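Local coordinates for L-fuculose phosphate aldolase (Streptococcus pneumoniae, PDB 4C24), which belongs to the class II aldolase and adducin family, mixed alpha/beta proteins, and binds a zinc ion in a four-chain assembly, at residues A[33-38]-A[93-98]; A[40-45]-A[60-65]; A[84-89]-A[143-148]; A[122-127]-A[173-178]. All coordinates share one frame; numbering follows the deposited sequence. Where two conformers were deposited one is given.

Contact 1 of 4, residues A[33-38]-A[93-98]. With ZN (zinc ion), chain B.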
loop_
_atom_site.group_PDB
_atom_site.type_symbol
_atom_site.label_atom_id
_atom_site.label_comp_id
_atom_site.label_asym_id
_atom_site.label_seq_id
_atom_site.Cartn_x
_atom_site.Cartn_y
_atom_site.Cartn_z
ATOM N N LEU A 33 -2.239 -12.814 -20.392
ATOM C CA LEU A 33 -2.921 -11.885 -21.266
ATOM C C LEU A 33 -3.007 -12.513 -22.637
ATOM O O LEU A 33 -2.107 -13.262 -23.059
ATOM C CB LEU A 33 -2.157 -10.557 -21.422
ATOM C CG LEU A 33 -1.830 -9.776 -20.157
ATOM C CD1 LEU A 33 -0.601 -10.338 -19.432
ATOM C CD2 LEU A 33 -1.665 -8.298 -20.437
ATOM N N SER A 34 -4.058 -12.146 -23.349
ATOM C CA SER A 34 -4.213 -12.581 -24.716
ATOM C C SER A 34 -4.944 -11.544 -25.543
ATOM O O SER A 34 -5.630 -10.648 -25.020
ATOM C CB SER A 34 -4.979 -13.899 -24.752
ATOM O OG SER A 34 -6.344 -13.679 -24.486
ATOM N N VAL A 35 -4.742 -11.667 -26.860
ATOM C CA VAL A 35 -5.530 -10.932 -27.830
ATOM C C VAL A 35 -5.981 -11.899 -28.905
ATOM O O VAL A 35 -5.290 -12.873 -29.217
ATOM C CB VAL A 35 -4.760 -9.766 -28.516
ATOM C CG1 VAL A 35 -4.690 -8.545 -27.609
ATOM C CG2 VAL A 35 -3.385 -10.222 -29.003
ATOM N N PHE A 36 -7.146 -11.616 -29.470
ATOM C CA PHE A 36 -7.690 -12.401 -30.567
ATOM C C PHE A 36 -7.834 -11.527 -31.803
ATOM O O PHE A 36 -8.446 -10.462 -31.758
ATOM C CB PHE A 36 -9.054 -12.986 -30.172
ATOM C CG PHE A 36 -9.531 -14.073 -31.096
ATOM C CD1 PHE A 36 -8.903 -15.316 -31.101
ATOM C CD2 PHE A 36 -10.595 -13.855 -31.963
ATOM C CE1 PHE A 36 -9.330 -16.326 -31.955
ATOM C CE2 PHE A 36 -11.031 -14.868 -32.813
ATOM C CZ PHE A 36 -10.389 -16.091 -32.814
ATOM N N ASP A 37 -7.251 -11.989 -32.909
ATOM C CA ASP A 37 -7.364 -11.304 -34.188
ATOM C C ASP A 37 -8.544 -11.958 -34.896
ATOM O O ASP A 37 -8.466 -13.144 -35.255
ATOM C CB ASP A 37 -6.045 -11.508 -34.946
ATOM C CG ASP A 37 -6.006 -10.810 -36.290
ATOM O OD1 ASP A 37 -7.039 -10.703 -36.981
ATOM O OD2 ASP A 37 -4.888 -10.372 -36.662
ATOM N N ARG A 38 -9.640 -11.217 -35.075
ATOM C CA ARG A 38 -10.872 -11.774 -35.681
ATOM C C ARG A 38 -10.774 -12.090 -37.169
ATOM O O ARG A 38 -11.447 -12.997 -37.657
ATOM C CB ARG A 38 -12.072 -10.850 -35.459
ATOM C CG ARG A 38 -12.481 -10.710 -34.010
ATOM C CD ARG A 38 -13.334 -11.877 -33.575
ATOM N NE ARG A 38 -13.523 -11.809 -32.139
ATOM C CZ ARG A 38 -14.072 -12.760 -31.401
ATOM N NH1 ARG A 38 -14.517 -13.877 -31.965
ATOM N NH2 ARG A 38 -14.172 -12.579 -30.089
ATOM N N ILE A 93 -15.447 -9.500 -27.426
ATOM C CA ILE A 93 -14.240 -9.535 -26.610
ATOM C C ILE A 93 -13.079 -9.875 -27.524
ATOM O O ILE A 93 -13.081 -10.934 -28.121
ATOM C CB ILE A 93 -14.351 -10.627 -25.515
ATOM C CG1 ILE A 93 -15.460 -10.292 -24.517
ATOM C CG2 ILE A 93 -13.022 -10.832 -24.809
ATOM C CD1 ILE A 93 -15.305 -8.939 -23.862
ATOM N N ASP A 94 -12.099 -8.983 -27.637
ATOM C CA ASP A 94 -10.911 -9.262 -28.463
ATOM C C ASP A 94 -9.601 -9.256 -27.668
ATOM O O ASP A 94 -8.507 -9.438 -28.231
ATOM C CB ASP A 94 -10.802 -8.292 -29.652
ATOM C CG ASP A 94 -11.884 -8.505 -30.712
ATOM O OD1 ASP A 94 -12.581 -9.537 -30.689
ATOM O OD2 ASP A 94 -12.030 -7.638 -31.601
ATOM N N ALA A 95 -9.682 -9.005 -26.367
ATOM C CA ALA A 95 -8.503 -9.031 -25.527
ATOM C C ALA A 95 -8.932 -9.420 -24.133
ATOM O O ALA A 95 -9.999 -8.986 -23.691
ATOM C CB ALA A 95 -7.820 -7.677 -25.506
ATOM N N ILE A 96 -8.098 -10.200 -23.456
ATOM C CA ILE A 96 -8.440 -10.741 -22.137
ATOM C C ILE A 96 -7.242 -10.656 -21.224
ATOM O O ILE A 96 -6.086 -10.955 -21.631
ATOM C CB ILE A 96 -8.880 -12.210 -22.260
ATOM C CG1 ILE A 96 -10.172 -12.265 -23.051
ATOM C CG2 ILE A 96 -9.093 -12.862 -20.882
ATOM C CD1 ILE A 96 -10.649 -13.656 -23.428
ATOM N N ILE A 97 -7.490 -10.279 -19.972
ATOM C CA ILE A 97 -6.464 -10.303 -18.970
ATOM C C ILE A 97 -6.943 -11.122 -17.808
ATOM O O ILE A 97 -8.100 -10.932 -17.355
ATOM C CB ILE A 97 -6.105 -8.884 -18.486
ATOM C CG1 ILE A 97 -5.528 -8.056 -19.668
ATOM C CG2 ILE A 97 -5.137 -8.957 -17.310
ATOM C CD1 ILE A 97 -5.229 -6.614 -19.310
ATOM N N HIS A 98 -6.096 -12.042 -17.357
ATOM C CA HIS A 98 -6.332 -12.779 -16.103
ATOM C C HIS A 98 -5.263 -12.373 -15.104
ATOM O O HIS A 98 -4.048 -12.315 -15.420
ATOM C CB HIS A 98 -6.320 -14.276 -16.360
ATOM C CG HIS A 98 -6.163 -15.117 -15.123
ATOM N ND1 HIS A 98 -7.124 -15.165 -14.134
ATOM C CD2 HIS A 98 -5.164 -15.938 -14.717
ATOM C CE1 HIS A 98 -6.716 -15.974 -13.172
ATOM N NE2 HIS A 98 -5.539 -16.479 -13.505
HETATM ZN ZN ZN B . -4.472 -17.706 -12.365
HETATM O O HOH W 1 -3.619 -19.382 -13.272
#
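D94 meets R38 at one end of this strand pair. R38 NE points almost straight at D94 OD1, 2.9 Å away with 175° at the hydrogen, and forms a salt bridge. It meets the syn side of the carboxylate, with the guanidinium and carboxylate planes 44° apart. The chain of R38 turns about CB–CG (chi2 -81°), which brings the guanidinium back toward the 93-98 segment. There NH2 bonds to I93 O at 2.8 Å. F36 CD2 lies over one face of the group, and NH1 bonds to Y87 O, so several partners fix its rotation. The backbone of D94 also takes part: F36 N donates to D94 O at 2.9 Å.

Further along, strands 33-37 and 95-98 run antiparallel in the central sheet. S34 and I96 form the hydrogen-bonded pair, S34 N to I96 O being 2.9 Å. D94 and A95 form a classic beta bulge opposite A166 on the next strand. L33 and I97 lie side by side, with L33 CD2 3.9 Å from I97 CG1. Helices 7-22 and 169-192 cover this face. On the other face S34 OG bonds to Y87 OH and H83 ND1 of helix 80-89. H98, further along strand 95-99, binds zinc through NE2 at 2.0 Å; H100 and H160 also bind the metal.

Contact 2 of 4, residues A[40-45]-A[60-65]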
loop_
_atom_site.group_PDB
_atom_site.type_symbol
_atom_site.label_atom_id
_atom_site.label_comp_id
_atom_site.label_asym_id
_atom_site.label_seq_id
_atom_site.Cartn_x
_atom_site.Cartn_y
_atom_site.Cartn_z
ATOM N N LYS A 40 -7.963 -12.982 -38.766
ATOM C CA LYS A 40 -7.095 -14.157 -38.866
ATOM C C LYS A 40 -7.588 -15.356 -38.060
ATOM O O LYS A 40 -7.200 -16.485 -38.335
ATOM C CB LYS A 40 -5.670 -13.811 -38.443
ATOM C CG LYS A 40 -5.025 -12.705 -39.260
ATOM C CD LYS A 40 -3.564 -12.522 -38.897
ATOM C CE LYS A 40 -2.985 -11.286 -39.571
ATOM N NZ LYS A 40 -3.335 -10.064 -38.798
ATOM N N GLN A 41 -8.460 -15.097 -37.086
ATOM C CA GLN A 41 -8.940 -16.114 -36.150
ATOM C C GLN A 41 -7.780 -16.783 -35.401
ATOM O O GLN A 41 -7.708 -18.006 -35.288
ATOM C CB GLN A 41 -9.817 -17.144 -36.874
ATOM C CG GLN A 41 -11.073 -16.532 -37.476
ATOM C CD GLN A 41 -12.147 -16.294 -36.433
ATOM O OE1 GLN A 41 -12.592 -17.231 -35.764
ATOM N NE2 GLN A 41 -12.577 -15.047 -36.294
ATOM N N LEU A 42 -6.882 -15.957 -34.877
ATOM C CA LEU A 42 -5.720 -16.419 -34.135
ATOM C C LEU A 42 -5.717 -15.743 -32.788
ATOM O O LEU A 42 -5.975 -14.526 -32.704
ATOM C CB LEU A 42 -4.424 -16.037 -34.859
ATOM C CG LEU A 42 -4.191 -16.772 -36.176
ATOM C CD1 LEU A 42 -2.929 -16.209 -36.826
ATOM C CD2 LEU A 42 -4.083 -18.266 -35.935
ATOM N N MET A 43 -5.403 -16.519 -31.742
ATOM C CA MET A 43 -5.126 -15.948 -30.437
ATOM C C MET A 43 -3.619 -15.853 -30.182
ATOM O O MET A 43 -2.907 -16.826 -30.369
ATOM C CB MET A 43 -5.818 -16.792 -29.339
ATOM C CG MET A 43 -5.552 -16.261 -27.947
ATOM S SD MET A 43 -6.368 -17.224 -26.646
ATOM C CE MET A 43 -5.367 -18.695 -26.602
ATOM N N ALA A 44 -3.155 -14.690 -29.718
ATOM C CA ALA A 44 -1.808 -14.569 -29.213
ATOM C C ALA A 44 -1.888 -14.490 -27.694
ATOM O O ALA A 44 -2.673 -13.712 -27.160
ATOM C CB ALA A 44 -1.142 -13.324 -29.782
ATOM N N ILE A 45 -1.073 -15.276 -27.017
ATOM C CA ILE A 45 -1.168 -15.368 -25.561
ATOM C C ILE A 45 0.215 -15.403 -24.922
ATOM O O ILE A 45 1.182 -15.847 -25.531
ATOM C CB ILE A 45 -2.040 -16.589 -25.174
ATOM C CG1 ILE A 45 -2.359 -16.535 -23.681
ATOM C CG2 ILE A 45 -1.375 -17.902 -25.571
ATOM C CD1 ILE A 45 -3.531 -17.413 -23.262
ATOM N N ILE A 60 5.886 -15.291 -26.916
ATOM C CA ILE A 60 4.416 -15.220 -27.159
ATOM C C ILE A 60 4.017 -16.405 -28.013
ATOM O O ILE A 60 4.701 -16.792 -28.962
ATOM C CB ILE A 60 3.934 -13.877 -27.788
ATOM C CG1 ILE A 60 4.322 -12.692 -26.891
ATOM C CG2 ILE A 60 2.419 -13.887 -28.113
ATOM C CD1 ILE A 60 3.669 -12.703 -25.519
ATOM N N VAL A 61 2.908 -17.026 -27.631
ATOM C CA VAL A 61 2.423 -18.191 -28.321
ATOM C C VAL A 61 1.193 -17.808 -29.115
ATOM O O VAL A 61 0.322 -17.072 -28.624
ATOM C CB VAL A 61 2.083 -19.354 -27.350
ATOM C CG1 VAL A 61 1.522 -20.529 -28.121
ATOM C CG2 VAL A 61 3.305 -19.795 -26.549
ATOM N N VAL A 62 1.129 -18.287 -30.355
ATOM C CA VAL A 62 -0.002 -17.959 -31.216
ATOM C C VAL A 62 -0.711 -19.262 -31.526
ATOM O O VAL A 62 -0.089 -20.267 -31.854
ATOM C CB VAL A 62 0.446 -17.261 -32.521
ATOM C CG1 VAL A 62 -0.758 -16.890 -33.380
ATOM C CG2 VAL A 62 1.238 -16.018 -32.152
ATOM N N MET A 63 -2.031 -19.249 -31.375
ATOM C CA MET A 63 -2.845 -20.425 -31.508
ATOM C C MET A 63 -4.003 -20.178 -32.445
ATOM O O MET A 63 -4.506 -19.072 -32.503
ATOM C CB MET A 63 -3.474 -20.651 -30.149
ATOM C CG MET A 63 -3.365 -22.036 -29.609
ATOM S SD MET A 63 -4.077 -21.802 -27.975
ATOM C CE MET A 63 -2.575 -21.568 -27.033
ATOM N N ASP A 64 -4.468 -21.213 -33.131
ATOM C CA ASP A 64 -5.700 -21.108 -33.902
ATOM C C ASP A 64 -6.936 -21.326 -32.991
ATOM O O ASP A 64 -6.795 -21.574 -31.803
ATOM C CB ASP A 64 -5.668 -22.024 -35.136
ATOM C CG ASP A 64 -5.929 -23.492 -34.825
ATOM O OD1 ASP A 64 -6.260 -23.857 -33.661
ATOM O OD2 ASP A 64 -5.825 -24.318 -35.765
ATOM N N ILE A 65 -8.117 -21.208 -33.578
ATOM C CA ILE A 65 -9.360 -21.169 -32.779
ATOM C C ILE A 65 -9.610 -22.489 -32.063
ATOM O O ILE A 65 -10.370 -22.509 -31.087
ATOM C CB ILE A 65 -10.591 -20.764 -33.618
ATOM C CG1 ILE A 65 -11.761 -20.360 -32.711
ATOM C CG2 ILE A 65 -11.023 -21.895 -34.551
ATOM C CD1 ILE A 65 -11.498 -19.123 -31.911
HETATM O O HOH W 2 -8.338 -20.374 -36.335
#
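M43 and I45 pair with M63 and V61 in an antiparallel strand contact toward one edge of the central sheet, between strands 32-37 and 69-71. M43 and M63 form one hydrogen-bonded pair, with M43 N to M63 O at 2.8 Å. I45 and V61 form the next, with I45 N to V61 O also at 2.8 Å. The M43 and M63 side chains lie side by side and point the same way. In the conformer described, M43 CE is 3.6 Å from M63 SD. I45 sets CG1 anti to its backbone N (chi1 -169°), and this leaves CG2 facing V61 and M63. Helix 80-89 packs on this face through W80, H83 and Y87. On the other face A44 CB meets I60 CG2 at 4.0 Å, and L42 CB meets V62 CG1 at the same distance. V70 lies against L42 and V62. At the Q41–I65 end, where no direct bond forms, water 2 donates to Q41 O at 2.7 Å and accepts from I65 N. Q41 and L42 form a G1 beta bulge opposite D37. Direction and register thus come from the backbone bonds, while the side chains add apolar contact without polar specificity.

Contact 3 of 4, residues A[84-89]-A[143-148]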
loop_
_atom_site.group_PDB
_atom_site.type_symbol
_atom_site.label_atom_id
_atom_site.label_comp_id
_atom_site.label_asym_id
_atom_site.label_seq_id
_atom_site.Cartn_x
_atom_site.Cartn_y
_atom_site.Cartn_z
ATOM N N LEU A 84 -9.272 -18.807 -24.697
ATOM C CA LEU A 84 -9.763 -19.215 -25.999
ATOM C C LEU A 84 -11.283 -19.437 -26.046
ATOM O O LEU A 84 -11.945 -19.018 -26.993
ATOM C CB LEU A 84 -9.018 -20.451 -26.470
ATOM C CG LEU A 84 -9.242 -20.856 -27.925
ATOM C CD1 LEU A 84 -8.808 -19.756 -28.909
ATOM C CD2 LEU A 84 -8.564 -22.189 -28.220
ATOM N N ILE A 85 -11.841 -20.064 -24.997
ATOM C CA ILE A 85 -13.278 -20.340 -25.011
ATOM C C ILE A 85 -14.111 -19.049 -24.996
ATOM O O ILE A 85 -15.219 -19.000 -25.537
ATOM C CB ILE A 85 -13.667 -21.290 -23.863
ATOM C CG1 ILE A 85 -15.009 -21.949 -24.165
ATOM C CG2 ILE A 85 -13.628 -20.596 -22.499
ATOM C CD1 ILE A 85 -15.423 -22.943 -23.096
ATOM N N GLN A 86 -13.566 -17.981 -24.403
ATOM C CA GLN A 86 -14.229 -16.705 -24.490
ATOM C C GLN A 86 -14.291 -16.246 -25.934
ATOM O O GLN A 86 -15.319 -15.829 -26.413
ATOM C CB GLN A 86 -13.554 -15.655 -23.612
ATOM C CG GLN A 86 -13.445 -16.040 -22.140
ATOM C CD GLN A 86 -14.749 -15.823 -21.368
ATOM O OE1 GLN A 86 -15.672 -15.157 -21.844
ATOM N NE2 GLN A 86 -14.783 -16.316 -20.133
ATOM N N TYR A 87 -13.150 -16.300 -26.632
ATOM C CA TYR A 87 -13.163 -15.839 -27.996
ATOM C C TYR A 87 -14.059 -16.678 -28.910
ATOM O O TYR A 87 -14.634 -16.166 -29.866
ATOM C CB TYR A 87 -11.750 -15.836 -28.539
ATOM C CG TYR A 87 -10.817 -14.913 -27.818
ATOM C CD1 TYR A 87 -11.162 -13.594 -27.579
ATOM C CD2 TYR A 87 -9.591 -15.387 -27.326
ATOM C CE1 TYR A 87 -10.282 -12.730 -26.935
ATOM C CE2 TYR A 87 -8.701 -14.538 -26.664
ATOM C CZ TYR A 87 -9.036 -13.211 -26.485
ATOM O OH TYR A 87 -8.164 -12.361 -25.836
ATOM N N GLN A 88 -14.177 -17.970 -28.598
ATOM C CA GLN A 88 -15.043 -18.895 -29.318
ATOM C C GLN A 88 -16.512 -18.595 -29.133
ATOM O O GLN A 88 -17.301 -18.955 -29.985
ATOM C CB GLN A 88 -14.817 -20.318 -28.825
ATOM C CG GLN A 88 -13.485 -20.924 -29.236
ATOM C CD GLN A 88 -13.227 -22.261 -28.583
ATOM O OE1 GLN A 88 -13.996 -22.687 -27.716
ATOM N NE2 GLN A 88 -12.160 -22.931 -28.981
ATOM N N THR A 89 -16.873 -17.970 -28.013
ATOM C CA THR A 89 -18.292 -17.875 -27.642
ATOM C C THR A 89 -18.823 -16.442 -27.603
ATOM O O THR A 89 -20.037 -16.228 -27.469
ATOM C CB THR A 89 -18.553 -18.556 -26.266
ATOM O OG1 THR A 89 -17.755 -17.936 -25.258
ATOM C CG2 THR A 89 -18.239 -20.045 -26.309
ATOM N N VAL A 143 -14.802 -23.434 -18.835
ATOM C CA VAL A 143 -16.248 -23.425 -19.014
ATOM C C VAL A 143 -16.974 -22.621 -17.907
ATOM O O VAL A 143 -17.849 -21.824 -18.195
ATOM C CB VAL A 143 -16.794 -24.867 -19.111
ATOM C CG1 VAL A 143 -18.325 -24.908 -18.994
ATOM C CG2 VAL A 143 -16.311 -25.534 -20.384
ATOM N N ASN A 144 -16.556 -22.816 -16.663
ATOM C CA ASN A 144 -17.156 -22.115 -15.520
ATOM C C ASN A 144 -17.015 -20.605 -15.663
ATOM O O ASN A 144 -17.937 -19.850 -15.428
ATOM C CB ASN A 144 -16.561 -22.589 -14.191
ATOM C CG ASN A 144 -16.926 -24.029 -13.859
ATOM O OD1 ASN A 144 -17.712 -24.691 -14.567
ATOM N ND2 ASN A 144 -16.322 -24.532 -12.790
ATOM N N ALA A 145 -15.833 -20.169 -16.126
ATOM C CA ALA A 145 -15.576 -18.759 -16.332
ATOM C C ALA A 145 -16.383 -18.179 -17.493
ATOM O O ALA A 145 -16.892 -17.077 -17.392
ATOM C CB ALA A 145 -14.076 -18.547 -16.585
ATOM N N ALA A 146 -16.473 -18.927 -18.599
ATOM C CA ALA A 146 -17.288 -18.502 -19.737
ATOM C C ALA A 146 -18.721 -18.262 -19.293
ATOM O O ALA A 146 -19.282 -17.225 -19.546
ATOM C CB ALA A 146 -17.234 -19.522 -20.866
ATOM N N LYS A 147 -19.279 -19.234 -18.589
ATOM C CA LYS A 147 -20.673 -19.135 -18.188
ATOM C C LYS A 147 -20.929 -17.974 -17.231
ATOM O O LYS A 147 -21.867 -17.191 -17.429
ATOM C CB LYS A 147 -21.087 -20.451 -17.563
ATOM C CG LYS A 147 -21.160 -21.575 -18.571
ATOM C CD LYS A 147 -21.556 -22.886 -17.957
ATOM C CE LYS A 147 -23.068 -23.004 -17.901
ATOM N NZ LYS A 147 -23.376 -24.326 -17.318
ATOM N N ALA A 148 -20.076 -17.833 -16.215
ATOM C CA ALA A 148 -20.265 -16.786 -15.218
ATOM C C ALA A 148 -19.888 -15.384 -15.708
ATOM O O ALA A 148 -20.196 -14.397 -15.038
ATOM C CB ALA A 148 -19.534 -17.130 -13.942
HETATM O O HOH W 3 -18.449 -15.313 -21.367
#
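Q86 bends at CG (chi2 -80°), and this swings its amide across to A146. I85 is extended instead: with CG1 anti to the backbone N (chi1 -160°), CD1 reaches V143. The amide of Q86 rests on the backbone of helix 139-149, with Q86 NE2 3.3 Å from A146 CA. This is a van der Waals contact. The other end of the amide is bridged by water 3, which donates to Q86 OE1 and to A146 O, at 2.8 Å each. The water therefore links a side chain of one helix to a carbonyl of the other.

The two helical segments cross at -44° with their axes 9.5 Å apart. Helix 80-89 lies on the central sheet, where Q86 and Y87 touch I96, and helix 139-149 packs beside it. M149 of the latter helix also touches Q86.

The apolar part of the contact belongs to I85. I85 CD1 meets V143 CG2 at 3.9 Å, the two side chains crossing at a slant. I85 CG2 meets A146 CB at 4.1 Å, and A142 packs on I85 too. One turn on, T89 OG1 donates to I85 O at 2.8 Å, a bond inside the helix.

Contact 4 of 4, residues A[122-127]-A[173-178]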
loop_
_atom_site.group_PDB
_atom_site.type_symbol
_atom_site.label_atom_id
_atom_site.label_comp_id
_atom_site.label_asym_id
_atom_site.label_seq_id
_atom_site.Cartn_x
_atom_site.Cartn_y
_atom_site.Cartn_z
ATOM N N ALA A 122 -19.806 -0.396 -13.662
ATOM C CA ALA A 122 -20.456 -0.444 -14.981
ATOM C C ALA A 122 -19.506 -0.671 -16.167
ATOM O O ALA A 122 -19.949 -1.057 -17.241
ATOM C CB ALA A 122 -21.299 0.788 -15.212
ATOM N N VAL A 123 -18.208 -0.488 -15.959
ATOM C CA VAL A 123 -17.270 -0.931 -17.003
ATOM C C VAL A 123 -17.342 -2.443 -17.253
ATOM O O VAL A 123 -17.025 -2.915 -18.334
ATOM C CB VAL A 123 -15.814 -0.505 -16.733
ATOM C CG1 VAL A 123 -15.714 1.010 -16.651
ATOM C CG2 VAL A 123 -15.239 -1.205 -15.500
ATOM N N ALA A 124 -17.765 -3.213 -16.244
ATOM C CA ALA A 124 -17.916 -4.637 -16.395
ATOM C C ALA A 124 -19.377 -5.090 -16.481
ATOM O O ALA A 124 -19.670 -6.050 -17.170
ATOM C CB ALA A 124 -17.198 -5.342 -15.267
ATOM N N GLY A 125 -20.275 -4.390 -15.795
ATOM C CA GLY A 125 -21.706 -4.748 -15.761
ATOM C C GLY A 125 -22.328 -4.248 -14.475
ATOM O O GLY A 125 -21.711 -3.491 -13.742
ATOM N N LYS A 126 -23.566 -4.644 -14.188
ATOM C CA LYS A 126 -24.182 -4.160 -12.925
ATOM C C LYS A 126 -23.556 -4.791 -11.690
ATOM O O LYS A 126 -23.665 -4.260 -10.579
ATOM C CB LYS A 126 -25.707 -4.337 -12.927
ATOM C CG LYS A 126 -26.163 -5.781 -12.882
ATOM C CD LYS A 126 -27.669 -5.893 -12.688
ATOM C CE LYS A 126 -28.022 -7.353 -12.495
ATOM N NZ LYS A 126 -29.519 -7.502 -12.468
ATOM N N ASP A 127 -22.951 -5.953 -11.891
ATOM C CA ASP A 127 -22.224 -6.664 -10.855
ATOM C C ASP A 127 -21.225 -7.571 -11.527
ATOM O O ASP A 127 -21.236 -7.713 -12.756
ATOM C CB ASP A 127 -23.175 -7.467 -9.919
ATOM C CG ASP A 127 -24.088 -8.422 -10.665
ATOM O OD1 ASP A 127 -23.748 -8.884 -11.775
ATOM O OD2 ASP A 127 -25.187 -8.737 -10.131
ATOM N N PHE A 173 -7.295 -3.847 -19.563
ATOM C CA PHE A 173 -6.502 -3.430 -18.423
ATOM C C PHE A 173 -7.313 -2.483 -17.538
ATOM O O PHE A 173 -7.303 -2.616 -16.296
ATOM C CB PHE A 173 -5.182 -2.762 -18.909
ATOM C CG PHE A 173 -4.310 -2.265 -17.798
ATOM C CD1 PHE A 173 -4.501 -0.982 -17.286
ATOM C CD2 PHE A 173 -3.346 -3.080 -17.212
ATOM C CE1 PHE A 173 -3.737 -0.520 -16.225
ATOM C CE2 PHE A 173 -2.577 -2.623 -16.145
ATOM C CZ PHE A 173 -2.771 -1.339 -15.661
ATOM N N ASN A 174 -8.049 -1.557 -18.149
ATOM C CA ASN A 174 -8.844 -0.583 -17.410
ATOM C C ASN A 174 -9.919 -1.283 -16.611
ATOM O O ASN A 174 -10.207 -0.894 -15.491
ATOM C CB ASN A 174 -9.509 0.429 -18.336
ATOM C CG ASN A 174 -10.310 1.463 -17.566
ATOM O OD1 ASN A 174 -9.748 2.300 -16.857
ATOM N ND2 ASN A 174 -11.629 1.389 -17.677
ATOM N N ILE A 175 -10.505 -2.314 -17.212
ATOM C CA ILE A 175 -11.522 -3.118 -16.483
ATOM C C ILE A 175 -10.904 -3.818 -15.275
ATOM O O ILE A 175 -11.484 -3.799 -14.183
ATOM C CB ILE A 175 -12.243 -4.122 -17.399
ATOM C CG1 ILE A 175 -13.042 -3.335 -18.453
ATOM C CG2 ILE A 175 -13.153 -5.061 -16.575
ATOM C CD1 ILE A 175 -13.641 -4.166 -19.560
ATOM N N VAL A 176 -9.732 -4.419 -15.424
ATOM C CA VAL A 176 -9.089 -5.082 -14.299
ATOM C C VAL A 176 -8.848 -4.054 -13.192
ATOM O O VAL A 176 -9.158 -4.261 -12.018
ATOM C CB VAL A 176 -7.761 -5.798 -14.667
ATOM C CG1 VAL A 176 -7.042 -6.274 -13.403
ATOM C CG2 VAL A 176 -8.014 -6.980 -15.594
ATOM N N GLU A 177 -8.290 -2.919 -13.568
ATOM C CA GLU A 177 -8.008 -1.894 -12.603
ATOM C C GLU A 177 -9.248 -1.416 -11.877
ATOM O O GLU A 177 -9.221 -1.268 -10.653
ATOM C CB GLU A 177 -7.337 -0.722 -13.310
ATOM C CG GLU A 177 -6.771 0.340 -12.407
ATOM C CD GLU A 177 -5.978 1.334 -13.216
ATOM O OE1 GLU A 177 -6.608 2.160 -13.899
ATOM O OE2 GLU A 177 -4.739 1.253 -13.175
ATOM N N GLU A 178 -10.313 -1.161 -12.630
ATOM C CA GLU A 178 -11.538 -0.630 -12.060
ATOM C C GLU A 178 -12.268 -1.669 -11.224
ATOM O O GLU A 178 -12.778 -1.348 -10.146
ATOM C CB GLU A 178 -12.455 -0.094 -13.148
ATOM C CG GLU A 178 -13.357 1.010 -12.649
ATOM C CD GLU A 178 -12.580 2.165 -12.032
ATOM O OE1 GLU A 178 -11.467 2.493 -12.501
ATOM O OE2 GLU A 178 -13.089 2.750 -11.067
#
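V123 presses into helix 169-192 between I175 and E178. Its CG2 branch does most of the touching. V123 CG2 lies 3.8 Å from E178 CB, where the two side chains cross at about a right angle, and 4.3 Å from I175 CG1. The placement follows from chi1 of -60°, which puts CG1 anti to the carbonyl carbon and CG2 between the backbone N and that carbon. I175 answers with two ends. I175 CD1 comes within 3.8 Å of V123 O, and I175 CG2 faces A124 CB at 4.3 Å. These contacts are apolar or van der Waals in kind.

The next shell sets the loop in place. The backbone of A124 is hydrogen-bonded to R153, and I175 packs on R153 as well as on A164 and A166 of the sheet. A122 and V123 also touch F210, so helix 200-210 borders the loop. Beyond A124, K126 forms a salt bridge with D200, and D127 one with R152.

V176, which points away from the loop, also packs on A164. E178 reaches a second subunit, where its OE1 makes a weak hydrogen bond to T29 OG1 of that chain. N174 also packs on that T29. A zinc ion other than the one on H98 of this chain lies about 9 Å from the E178 side chain. It probably belongs to the neighbouring subunit, whose T29 meets E178. A metal site near a subunit boundary is consistent with the tetrameric class II aldolases of this family, whose subunits pack helices on a central sheet.

From the N terminus, strand 32-37 opens contact 1, which closes at strand 95-99. Contact 2 is nested inside that loop and joins the next two strands, 42-45 and 61-64. Strands 32-37 and 42-45 are neighbours, so contacts 1 and 2 belong to one continuous sheet. Helix 80-89 opens contact 3 before contact 1 has closed, and the two cross. Contact 3 closes at helix 139-149. Segment 122-127 opens contact 4 inside that loop, and helix 169-192 closes it, so contacts 3 and 4 also cross. Contact 4 follows contacts 1 and 2 in series. Its helix touches contact 1 through I97, while contact 2 lies about 25 Å away, centre to centre.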